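Long-range contacts in polyketide Synthase III (PDB 4B0N), which probably transfers acyl groups as a type III polyketide synthase in the pathway to phlorotannin monomers: residues Y92-D97 against V221-V226; L109-D114 against V226-D231; V325-V330 against F372-V377; Y392-A397 against G408-Q413. All coordinates share one frame; numbering follows the deposited sequence.

Contact 1: Y92-D97 against V221-V226. With ACD (arachidonic acid), chain D.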
# COMPACT_ATOMS: atom_id res chain seq x y z
N TYR A 92 5.51 16.56 -18.13
CA TYR A 92 6.32 17.17 -17.07
C TYR A 92 7.27 16.18 -16.40
O TYR A 92 6.90 15.04 -16.13
CB TYR A 92 5.41 17.82 -16.02
CG TYR A 92 4.55 18.95 -16.55
CD1 TYR A 92 3.44 18.68 -17.35
CD2 TYR A 92 4.83 20.27 -16.23
CE1 TYR A 92 2.65 19.71 -17.84
CE2 TYR A 92 4.04 21.31 -16.71
CZ TYR A 92 2.96 21.02 -17.51
OH TYR A 92 2.17 22.04 -17.99
N PHE A 93 8.50 16.64 -16.14
CA PHE A 93 9.52 15.82 -15.48
C PHE A 93 10.16 16.54 -14.30
O PHE A 93 10.31 17.76 -14.30
CB PHE A 93 10.60 15.39 -16.48
CG PHE A 93 10.07 14.70 -17.71
CD1 PHE A 93 9.29 13.55 -17.60
CD2 PHE A 93 10.37 15.18 -18.98
CE1 PHE A 93 8.81 12.91 -18.73
CE2 PHE A 93 9.89 14.54 -20.11
CZ PHE A 93 9.11 13.41 -19.99
N ALA A 94 10.55 15.76 -13.29
CA ALA A 94 11.21 16.29 -12.09
C ALA A 94 12.72 16.46 -12.28
O ALA A 94 13.38 17.16 -11.51
CB ALA A 94 10.93 15.40 -10.89
N VAL A 95 13.26 15.82 -13.32
CA VAL A 95 14.69 15.84 -13.59
C VAL A 95 14.98 16.67 -14.85
O VAL A 95 14.24 16.57 -15.83
CB VAL A 95 15.26 14.42 -13.75
CG1 VAL A 95 16.64 14.34 -13.13
CG2 VAL A 95 14.37 13.38 -13.09
N PRO A 96 16.05 17.48 -14.82
CA PRO A 96 16.40 18.32 -15.98
C PRO A 96 17.01 17.56 -17.16
O PRO A 96 17.20 18.15 -18.22
CB PRO A 96 17.41 19.32 -15.40
CG PRO A 96 18.01 18.62 -14.23
CD PRO A 96 16.90 17.79 -13.65
N ASP A 97 17.30 16.27 -16.98
CA ASP A 97 17.98 15.46 -18.01
C ASP A 97 17.32 15.45 -19.39
O ASP A 97 17.92 14.99 -20.36
CB ASP A 97 18.18 14.03 -17.51
CG ASP A 97 19.13 13.94 -16.35
OD1 ASP A 97 18.87 14.57 -15.31
OD2 ASP A 97 20.16 13.24 -16.47
N VAL A 221 0.79 10.45 -6.14
CA VAL A 221 2.04 11.04 -6.58
C VAL A 221 2.76 10.03 -7.44
O VAL A 221 2.77 8.83 -7.13
CB VAL A 221 2.92 11.49 -5.40
CG1 VAL A 221 3.28 10.32 -4.49
CG2 VAL A 221 4.18 12.20 -5.89
N GLU A 222 3.35 10.50 -8.53
CA GLU A 222 4.04 9.63 -9.45
C GLU A 222 5.18 10.35 -10.15
O GLU A 222 5.03 11.48 -10.62
CB GLU A 222 3.06 9.08 -10.48
CG GLU A 222 3.19 7.59 -10.68
CD GLU A 222 2.56 6.77 -9.56
OE1 GLU A 222 1.34 6.90 -9.33
OE2 GLU A 222 3.29 5.99 -8.92
N LEU A 223 6.33 9.68 -10.20
CA LEU A 223 7.52 10.19 -10.88
C LEU A 223 8.17 9.08 -11.70
O LEU A 223 9.11 8.43 -11.24
CB LEU A 223 8.53 10.75 -9.88
CG LEU A 223 8.39 12.16 -9.31
CD1 LEU A 223 7.33 12.24 -8.23
CD2 LEU A 223 9.73 12.59 -8.75
N SER A 224 7.65 8.87 -12.91
CA SER A 224 8.24 7.88 -13.82
C SER A 224 9.52 8.38 -14.51
O SER A 224 10.20 7.62 -15.20
CB SER A 224 7.21 7.38 -14.85
OG SER A 224 6.48 8.44 -15.44
N SER A 225 9.86 9.66 -14.30
CA SER A 225 11.08 10.24 -14.88
C SER A 225 12.35 9.87 -14.12
O SER A 225 13.45 10.30 -14.48
CB SER A 225 10.97 11.77 -15.00
OG SER A 225 11.12 12.39 -13.73
N VAL A 226 12.19 9.10 -13.05
CA VAL A 226 13.33 8.67 -12.26
C VAL A 226 13.67 7.21 -12.56
O VAL A 226 14.67 6.68 -12.08
CB VAL A 226 13.10 8.86 -10.75
CG1 VAL A 226 14.41 9.24 -10.08
CG2 VAL A 226 12.07 9.94 -10.48
C1 ACD D . 0.43 0.96 -16.67
C2 ACD D . 0.89 0.66 -15.26
C3 ACD D . 1.95 1.67 -14.83
C4 ACD D . 3.00 1.03 -13.93
C5 ACD D . 4.23 1.90 -13.87
C6 ACD D . 5.29 1.52 -13.15
C7 ACD D . 6.50 2.41 -13.10
C8 ACD D . 7.42 2.18 -14.27
C9 ACD D . 8.21 3.17 -14.68
C10 ACD D . 9.14 2.98 -15.85
C11 ACD D . 8.78 3.92 -16.97
C12 ACD D . 9.72 4.66 -17.55
C13 ACD D . 9.34 5.59 -18.68
C14 ACD D . 9.92 6.97 -18.45
C15 ACD D . 9.54 7.98 -19.24
C16 ACD D . 10.10 9.37 -19.03
C17 ACD D . 11.34 9.54 -19.90
C18 ACD D . 11.09 10.45 -21.10
C19 ACD D . 11.80 9.90 -22.33
C20 ACD D . 11.80 10.90 -23.46
O1 ACD D . -0.80 0.98 -16.91

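Contact 2: L109-D114 against V226-D231. With ACD (arachidonic acid), chain D.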
# COMPACT_ATOMS: atom_id res chain seq x y z
N LEU A 109 22.15 17.13 -13.33
CA LEU A 109 21.68 16.08 -14.22
C LEU A 109 21.81 14.73 -13.51
O LEU A 109 22.90 14.35 -13.08
CB LEU A 109 22.50 16.08 -15.52
CG LEU A 109 22.05 16.93 -16.72
CD1 LEU A 109 21.66 18.36 -16.36
CD2 LEU A 109 23.14 16.92 -17.78
N PHE A 110 20.69 14.03 -13.38
CA PHE A 110 20.62 12.79 -12.61
C PHE A 110 21.33 11.62 -13.28
O PHE A 110 22.16 10.96 -12.65
CB PHE A 110 19.15 12.44 -12.32
CG PHE A 110 18.96 11.19 -11.51
CD1 PHE A 110 19.56 11.04 -10.26
CD2 PHE A 110 18.15 10.16 -11.99
CE1 PHE A 110 19.37 9.89 -9.52
CE2 PHE A 110 17.95 9.01 -11.25
CZ PHE A 110 18.56 8.87 -10.01
N TYR A 111 21.02 11.38 -14.55
CA TYR A 111 21.54 10.23 -15.29
C TYR A 111 22.99 10.44 -15.71
O TYR A 111 23.39 11.57 -16.00
CB TYR A 111 20.65 9.91 -16.49
CG TYR A 111 19.22 9.60 -16.08
CD1 TYR A 111 18.91 8.42 -15.41
CD2 TYR A 111 18.19 10.50 -16.34
CE1 TYR A 111 17.62 8.13 -15.02
CE2 TYR A 111 16.88 10.22 -15.96
CZ TYR A 111 16.61 9.03 -15.30
OH TYR A 111 15.32 8.74 -14.91
N PRO A 112 23.79 9.35 -15.74
CA PRO A 112 25.23 9.45 -16.04
C PRO A 112 25.52 10.05 -17.41
O PRO A 112 24.78 9.79 -18.37
CB PRO A 112 25.71 8.00 -15.97
CG PRO A 112 24.48 7.18 -16.17
CD PRO A 112 23.39 7.95 -15.51
N ALA A 113 26.60 10.82 -17.49
CA ALA A 113 27.05 11.44 -18.74
C ALA A 113 27.40 10.39 -19.79
O ALA A 113 27.60 10.70 -20.97
CB ALA A 113 28.24 12.36 -18.48
N ASP A 114 27.47 9.15 -19.33
CA ASP A 114 27.66 7.97 -20.17
C ASP A 114 26.63 7.89 -21.30
O ASP A 114 26.95 7.50 -22.42
CB ASP A 114 27.57 6.72 -19.29
CG ASP A 114 28.25 5.51 -19.90
OD1 ASP A 114 28.95 5.65 -20.93
OD2 ASP A 114 28.09 4.41 -19.33
N VAL A 226 12.19 9.10 -13.05
CA VAL A 226 13.33 8.67 -12.26
C VAL A 226 13.67 7.21 -12.56
O VAL A 226 14.67 6.68 -12.08
CB VAL A 226 13.10 8.86 -10.75
CG1 VAL A 226 14.41 9.24 -10.08
CG2 VAL A 226 12.07 9.94 -10.48
N HIS A 227 12.83 6.57 -13.38
CA HIS A 227 12.98 5.15 -13.72
C HIS A 227 13.33 4.89 -15.16
O HIS A 227 13.20 3.76 -15.64
CB HIS A 227 11.72 4.38 -13.34
CG HIS A 227 11.40 4.42 -11.87
ND1 HIS A 227 12.10 3.72 -10.96
CD2 HIS A 227 10.42 5.11 -11.16
CE1 HIS A 227 11.60 3.96 -9.73
NE2 HIS A 227 10.57 4.80 -9.86
N THR A 228 13.79 5.93 -15.86
CA THR A 228 14.11 5.81 -17.28
C THR A 228 15.38 5.00 -17.50
O THR A 228 16.37 5.17 -16.77
CB THR A 228 14.22 7.20 -17.97
OG1 THR A 228 15.56 7.69 -17.86
CG2 THR A 228 13.25 8.19 -17.34
N THR A 229 15.35 4.11 -18.49
CA THR A 229 16.45 3.19 -18.76
C THR A 229 16.89 3.22 -20.22
O THR A 229 18.04 2.87 -20.54
CB THR A 229 16.09 1.73 -18.41
OG1 THR A 229 14.95 1.33 -19.17
CG2 THR A 229 15.79 1.59 -16.93
N PHE A 230 15.98 3.63 -21.10
CA PHE A 230 16.19 3.62 -22.55
C PHE A 230 16.82 2.31 -23.03
O PHE A 230 17.94 2.29 -23.56
CB PHE A 230 17.00 4.83 -23.02
CG PHE A 230 16.16 6.04 -23.34
CD1 PHE A 230 15.10 5.95 -24.25
CD2 PHE A 230 16.44 7.27 -22.76
CE1 PHE A 230 14.34 7.07 -24.56
CE2 PHE A 230 15.68 8.39 -23.06
CZ PHE A 230 14.62 8.29 -23.96
N ASP A 231 16.10 1.21 -22.83
CA ASP A 231 16.56 -0.10 -23.26
C ASP A 231 16.21 -0.38 -24.72
O ASP A 231 15.18 0.08 -25.22
CB ASP A 231 16.01 -1.20 -22.34
CG ASP A 231 16.88 -1.44 -21.12
OD1 ASP A 231 17.43 -0.46 -20.57
OD2 ASP A 231 17.02 -2.61 -20.71
C1 ACD D . 0.43 0.96 -16.67
C2 ACD D . 0.89 0.66 -15.26
C3 ACD D . 1.95 1.67 -14.83
C4 ACD D . 3.00 1.03 -13.93
C5 ACD D . 4.23 1.90 -13.87
C6 ACD D . 5.29 1.52 -13.15
C7 ACD D . 6.50 2.41 -13.10
C8 ACD D . 7.42 2.18 -14.27
C9 ACD D . 8.21 3.17 -14.68
C10 ACD D . 9.14 2.98 -15.85
C11 ACD D . 8.78 3.92 -16.97
C12 ACD D . 9.72 4.66 -17.55
C13 ACD D . 9.34 5.59 -18.68
C14 ACD D . 9.92 6.97 -18.45
C15 ACD D . 9.54 7.98 -19.24
C16 ACD D . 10.10 9.37 -19.03
C17 ACD D . 11.34 9.54 -19.90
C18 ACD D . 11.09 10.45 -21.10
C19 ACD D . 11.80 9.90 -22.33
C20 ACD D . 11.80 10.90 -23.46
O1 ACD D . -0.80 0.98 -16.91

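Contact 3: V325-V330 against F372-V377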
# COMPACT_ATOMS: atom_id res chain seq x y z
N VAL A 325 -25.57 8.67 -18.17
CA VAL A 325 -24.27 9.21 -17.75
C VAL A 325 -23.90 10.49 -18.52
O VAL A 325 -23.81 10.49 -19.75
CB VAL A 325 -23.14 8.16 -17.88
CG1 VAL A 325 -21.83 8.72 -17.35
CG2 VAL A 325 -23.51 6.88 -17.14
N ASP A 326 -23.68 11.57 -17.76
CA ASP A 326 -23.36 12.89 -18.32
C ASP A 326 -21.88 13.03 -18.65
O ASP A 326 -21.52 13.56 -19.71
CB ASP A 326 -23.76 14.00 -17.34
CG ASP A 326 -25.23 13.99 -17.02
OD1 ASP A 326 -25.96 13.09 -17.48
OD2 ASP A 326 -25.67 14.91 -16.29
N PHE A 327 -21.01 12.58 -17.74
CA PHE A 327 -19.57 12.64 -17.96
C PHE A 327 -18.85 11.31 -17.75
O PHE A 327 -19.14 10.58 -16.80
CB PHE A 327 -18.92 13.76 -17.13
CG PHE A 327 -19.01 13.57 -15.64
CD1 PHE A 327 -20.13 14.01 -14.94
CD2 PHE A 327 -17.96 13.01 -14.92
CE1 PHE A 327 -20.21 13.87 -13.56
CE2 PHE A 327 -18.03 12.85 -13.54
CZ PHE A 327 -19.16 13.29 -12.86
N TRP A 328 -17.94 11.00 -18.66
CA TRP A 328 -17.11 9.80 -18.55
C TRP A 328 -15.68 10.21 -18.37
O TRP A 328 -15.13 10.95 -19.18
CB TRP A 328 -17.25 8.93 -19.79
CG TRP A 328 -18.63 8.38 -20.04
CD1 TRP A 328 -19.70 9.03 -20.66
CD2 TRP A 328 -19.14 7.04 -19.72
NE1 TRP A 328 -20.80 8.21 -20.72
CE2 TRP A 328 -20.54 7.01 -20.18
CE3 TRP A 328 -18.61 5.91 -19.10
CZ2 TRP A 328 -21.34 5.88 -20.02
CZ3 TRP A 328 -19.42 4.78 -18.96
CH2 TRP A 328 -20.75 4.77 -19.40
N CYS A 329 -15.07 9.74 -17.28
CA CYS A 329 -13.67 10.02 -17.01
C CYS A 329 -12.81 8.78 -17.24
O CYS A 329 -12.53 8.01 -16.32
CB CYS A 329 -13.49 10.56 -15.59
SG CYS A 329 -14.08 12.26 -15.38
N VAL A 330 -12.39 8.60 -18.49
CA VAL A 330 -11.56 7.47 -18.88
C VAL A 330 -10.09 7.79 -18.60
O VAL A 330 -9.64 8.92 -18.84
CB VAL A 330 -11.74 7.10 -20.37
CG1 VAL A 330 -10.98 5.83 -20.71
CG2 VAL A 330 -13.21 6.94 -20.71
N PHE A 372 -6.81 14.15 -12.87
CA PHE A 372 -6.63 15.29 -13.77
C PHE A 372 -7.85 15.45 -14.69
O PHE A 372 -8.38 16.55 -14.84
CB PHE A 372 -5.34 15.15 -14.58
CG PHE A 372 -4.11 15.65 -13.87
CD1 PHE A 372 -3.54 14.92 -12.83
CD2 PHE A 372 -3.50 16.84 -14.26
CE1 PHE A 372 -2.41 15.37 -12.18
CE2 PHE A 372 -2.36 17.29 -13.61
CZ PHE A 372 -1.81 16.56 -12.57
N VAL A 373 -8.28 14.34 -15.30
CA VAL A 373 -9.48 14.32 -16.13
C VAL A 373 -10.69 14.72 -15.30
O VAL A 373 -11.47 15.59 -15.69
CB VAL A 373 -9.74 12.92 -16.75
CG1 VAL A 373 -10.98 12.94 -17.63
CG2 VAL A 373 -8.53 12.44 -17.53
N LEU A 374 -10.83 14.08 -14.14
CA LEU A 374 -11.89 14.37 -13.19
C LEU A 374 -11.91 15.85 -12.82
O LEU A 374 -12.96 16.48 -12.79
CB LEU A 374 -11.73 13.48 -11.95
CG LEU A 374 -12.84 13.22 -10.93
CD1 LEU A 374 -12.76 14.21 -9.77
CD2 LEU A 374 -14.24 13.18 -11.55
N SER A 375 -10.72 16.41 -12.56
CA SER A 375 -10.58 17.83 -12.22
C SER A 375 -10.56 18.71 -13.47
O SER A 375 -9.89 19.75 -13.50
CB SER A 375 -9.33 18.07 -11.37
OG SER A 375 -9.22 19.44 -11.01
N ARG A 376 -11.28 18.28 -14.50
CA ARG A 376 -11.56 19.10 -15.67
C ARG A 376 -13.07 19.23 -15.76
O ARG A 376 -13.60 20.29 -16.10
CB ARG A 376 -11.02 18.47 -16.94
CG ARG A 376 -9.53 18.68 -17.16
CD ARG A 376 -9.12 18.17 -18.54
NE ARG A 376 -9.89 18.79 -19.61
CZ ARG A 376 -9.56 19.93 -20.22
NH1 ARG A 376 -8.46 20.58 -19.86
NH2 ARG A 376 -10.33 20.41 -21.19
N VAL A 377 -13.75 18.12 -15.46
CA VAL A 377 -15.21 18.05 -15.40
C VAL A 377 -15.74 18.95 -14.28
O VAL A 377 -16.73 19.66 -14.46
CB VAL A 377 -15.68 16.60 -15.17
CG1 VAL A 377 -17.18 16.54 -14.92
CG2 VAL A 377 -15.31 15.72 -16.35

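Contact 4: Y392-A397 against G408-Q413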
# COMPACT_ATOMS: atom_id res chain seq x y z
N TYR A 392 -23.76 18.67 -14.34
CA TYR A 392 -23.70 17.23 -14.57
C TYR A 392 -24.44 16.48 -13.45
O TYR A 392 -24.20 16.74 -12.27
CB TYR A 392 -22.25 16.74 -14.64
CG TYR A 392 -21.45 17.28 -15.80
CD1 TYR A 392 -21.68 16.84 -17.11
CD2 TYR A 392 -20.45 18.22 -15.60
CE1 TYR A 392 -20.94 17.32 -18.17
CE2 TYR A 392 -19.70 18.72 -16.66
CZ TYR A 392 -19.95 18.26 -17.94
OH TYR A 392 -19.21 18.76 -18.99
N GLN A 393 -25.31 15.56 -13.83
CA GLN A 393 -26.14 14.81 -12.88
C GLN A 393 -25.53 13.47 -12.48
O GLN A 393 -25.63 13.05 -11.33
CB GLN A 393 -27.55 14.59 -13.43
CG GLN A 393 -28.39 15.86 -13.56
CD GLN A 393 -28.96 16.35 -12.23
OE1 GLN A 393 -29.32 15.55 -11.37
NE2 GLN A 393 -29.05 17.66 -12.08
N THR A 394 -24.90 12.79 -13.45
CA THR A 394 -24.36 11.45 -13.24
C THR A 394 -23.12 11.21 -14.10
O THR A 394 -23.17 11.39 -15.32
CB THR A 394 -25.40 10.36 -13.56
OG1 THR A 394 -26.60 10.61 -12.82
CG2 THR A 394 -24.88 8.98 -13.21
N GLY A 395 -22.02 10.80 -13.47
CA GLY A 395 -20.79 10.47 -14.19
C GLY A 395 -20.04 9.27 -13.65
O GLY A 395 -20.21 8.89 -12.49
N MET A 396 -19.21 8.66 -14.50
CA MET A 396 -18.37 7.53 -14.10
C MET A 396 -16.89 7.69 -14.44
O MET A 396 -16.53 7.93 -15.59
CB MET A 396 -18.89 6.22 -14.70
CG MET A 396 -18.20 4.99 -14.13
SD MET A 396 -18.33 3.54 -15.19
CE MET A 396 -20.09 3.21 -15.11
N ALA A 397 -16.05 7.55 -13.43
CA ALA A 397 -14.61 7.56 -13.60
C ALA A 397 -14.06 6.16 -13.39
O ALA A 397 -14.33 5.54 -12.36
CB ALA A 397 -13.96 8.54 -12.63
N GLY A 408 -13.47 1.49 -10.87
CA GLY A 408 -14.29 2.66 -11.14
C GLY A 408 -15.08 3.22 -9.97
O GLY A 408 -15.23 2.55 -8.95
N ILE A 409 -15.56 4.45 -10.13
CA ILE A 409 -16.40 5.12 -9.14
C ILE A 409 -17.58 5.82 -9.82
O ILE A 409 -17.50 6.21 -10.99
CB ILE A 409 -15.61 6.15 -8.29
CG1 ILE A 409 -14.79 7.09 -9.19
CG2 ILE A 409 -14.73 5.44 -7.27
CD1 ILE A 409 -14.44 8.42 -8.56
N LEU A 410 -18.68 5.97 -9.08
CA LEU A 410 -19.89 6.59 -9.61
C LEU A 410 -20.24 7.86 -8.85
O LEU A 410 -20.39 7.85 -7.63
CB LEU A 410 -21.07 5.61 -9.57
CG LEU A 410 -22.47 6.06 -10.02
CD1 LEU A 410 -22.48 6.58 -11.45
CD2 LEU A 410 -23.47 4.92 -9.87
N LEU A 411 -20.35 8.95 -9.60
CA LEU A 411 -20.71 10.25 -9.04
C LEU A 411 -22.12 10.64 -9.45
O LEU A 411 -22.41 10.78 -10.65
CB LEU A 411 -19.72 11.34 -9.47
CG LEU A 411 -18.29 11.25 -8.93
CD1 LEU A 411 -17.42 10.40 -9.85
CD2 LEU A 411 -17.70 12.65 -8.79
N ARG A 412 -22.99 10.81 -8.46
CA ARG A 412 -24.35 11.30 -8.69
C ARG A 412 -24.63 12.50 -7.80
O ARG A 412 -24.03 12.65 -6.74
CB ARG A 412 -25.39 10.20 -8.46
CG ARG A 412 -25.31 9.04 -9.45
CD ARG A 412 -26.43 8.05 -9.22
NE ARG A 412 -27.68 8.47 -9.85
CZ ARG A 412 -28.87 7.94 -9.60
NH1 ARG A 412 -29.01 6.95 -8.72
NH2 ARG A 412 -29.94 8.40 -10.23
N GLN A 413 -25.56 13.33 -8.25
CA GLN A 413 -25.88 14.59 -7.59
C GLN A 413 -26.86 14.41 -6.42
O GLN A 413 -27.80 13.61 -6.49
CB GLN A 413 -26.45 15.58 -8.60
CG GLN A 413 -26.44 17.03 -8.15
CD GLN A 413 -26.50 18.02 -9.30
OE1 GLN A 413 -27.33 18.93 -9.31
NE2 GLN A 413 -25.62 17.85 -10.28

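Contact 1: Y92-D97 against V221-V226
Part of the wall of the arachidonic-acid pocket, in a thiolase-like fold of the chalcone synthase family, is Phe-93, at the end of strand 90-93, backed by Ser-225 of the segment 221-226. Ring atom CD1 of Phe-93 rests 3.6 Å from CB of Ser-225. With CG anti to the carbonyl carbon (chi1 -54°), the ring is carried past the serine so that its far end reaches the fatty-acid tail, CZ lying 3.7 Å from C18 of the ligand. With an alanine in place of Phe-93, carbons C16 to C18 of the tail would probably lose the surface this ring offers, and a gap would open beside Ser-225 CB.

Beside the ring Ala-94 CB makes an apolar contact with Leu-223 CD2 at 3.7 Å, while Val-95 CG2 lies 3.5 Å from the hydroxyl oxygen OG of Ser-225. That hydroxyl is hydrogen-bonded to Asp-245 OD2, which satisfies it in this buried place. Behind Leu-223 stands helix 121-146, through Phe-128 and Lys-131. The second segment also meets the ligand directly, not with a side chain but with a carbonyl: Ser-224 O lies 3.3 Å from C14 of arachidonic acid.

Contact 2: L109-D114 against V226-D231
Tyr-111 and Thr-228 form the close half of a loop-to-loop contact in the thiolase-like fold, where the loop before helix 121-146 backs the loop that lines the arachidonic-acid pocket. Thr-228 lays OG1 over one face of the tyrosine ring, 3.1 Å from CZ and equally near the phenol OH. That OH of Tyr-111 also accepts a weak hydrogen bond from the backbone N of Thr-228, at 3.3 Å with an angle of 150° at the hydrogen. Its stronger partner is the carbonyl oxygen of Ser-225. The buried phenol oxygen is thus held by Ser-225 O and, weakly, by Thr-228 N, both backbone atoms.

Toward solvent the fit thins out. Phe-110, itself partly exposed, meets Val-226 CG1 chiefly through CE2, at 3.7 Å, the two side chains crossing at about a right angle. Its CG stands anti to the backbone N (chi1 -179°), which places the ring beside its neighbour in sequence, CD2 being 3.7 Å above the plane of the Tyr-111 ring. Beyond Pro-112 the chain runs out to exposed Ala-113 and Asp-114. Arg-124 NH1, from helix 121-146, is hydrogen-bonded to the carbonyl oxygens of Val-226 and Thr-228. On the inner side, the methyl CG2 of Thr-228 meets the ligand tail, 3.5 Å from C17.

Contact 3: V325-V330 against F372-V377
Cys-329 is the central bump of this strand-on-helix contact: its SG pushes from strand 327-330 into a hollow on helix 369-385 bounded by Val-373, Leu-374 and Val-377. The floor of the hollow is backbone, the sulphur lying 3.7 Å from CA of Leu-374. Its walls are the methyls Val-373 CG1 and Val-377 CG2, the latter 3.8 Å from SG, with Leu-374 CD2 closing a third side at 3.9 Å.

Two residues earlier on the strand the roles are reversed, and the helix supplies the bump. CG1 of Val-377 stands over one face of the Phe-327 ring, 3.7 Å from its centroid and 18° off the normal, a CH-pi contact. The ring offers that face because its CG sits between the backbone N and the carbonyl carbon (chi1 64°). A serine in place of Phe-327 would probably leave Val-377 CG1 without the surface it rests on and open a gap between strand and helix. At the other end, Val-373 CG2 rests against the carbonyl oxygen of Val-330.

Strand and helix run nearly antiparallel: the axes of the two segments approach to 8.2 Å at 160°. The strand lies at one side of its sheet, hydrogen-bonded along its backbone to strand 394-401. Helix 369-385 has helix 353-362 against Val-373 and strand 42-51 against Leu-374, consistent with the helix layer sandwiched between the two sheets of the thiolase fold.

Contact 4: Y392-A397 against G408-Q413
The side-chain amides of Gln-393 and Gln-413 meet at the open end of a beta hairpin, strands 394-401 and 405-413 of the C-terminal thiolase-like half. Their planes are turned 38° apart, and NE2 of Gln-393 comes to 3.5 Å from OE1 of Gln-413. On the other arm of that amide, NE2 of Gln-413 lies 2.7 Å from the carbonyl oxygen of Tyr-392. Next along, the guanidinium of Arg-412 has Thr-394 OG1 at its edge, near its plane, 3.8 Å from NE. The Tyr-392 ring, by contrast, leads away from the partner strand and meets Phe-327 edge-to-face.

The strands are joined in antiparallel register. Gly-395 and Leu-411 form a hydrogen-bonded pair that bonds in both directions, N of Gly-395 to O of Leu-411 at 2.8 Å and the return bond from Leu-411 N to Gly-395 O at 2.9 Å. Ala-397 and Ile-409 repeat the pattern. Toward the open end the single bond from Gln-413 N to Gln-393 O is more bent, 137° at the hydrogen.

Side chains alternate between the two faces of the sheet. Met-396 and Leu-410 turn to helix 299-316, alongside Thr-394 and Arg-412; the threonine and arginine lie side by side, with Thr-394 CG2 3.8 Å from Arg-412 CG. On the other face Ala-397 CB packs on Ile-409 CG1 at 3.8 Å, and Leu-411 reaches Phe-378 of helix 369-385. With CG anti to the backbone N (chi1 177°) and the next bond bent, Leu-410 brings CD1 to 3.4 Å from Gly-395 O.

How the contacts relate
Contacts 1 and 2 belong to the ligand end of the molecule; contacts 3 and 4 lie across the chain's centre, in the C-terminal half. The first two share Val-226 and both touch arachidonic acid. Contact 1 is wholly buried, its centre about 14 Å from that of the chain, whereas contact 2 lies about 23 Å out and includes partly exposed Phe-110. There strand ends and loops bring apolar side chains together with hydroxyls hydrogen-bonded to Asp-245 and to backbone. The other two build on one sheet, and Asp-326 OD2 takes the backbone N of Gln-393. Contact 3 is buried and apolar; contact 4 relies on regular backbone bonding and reaches solvent at Gln-393.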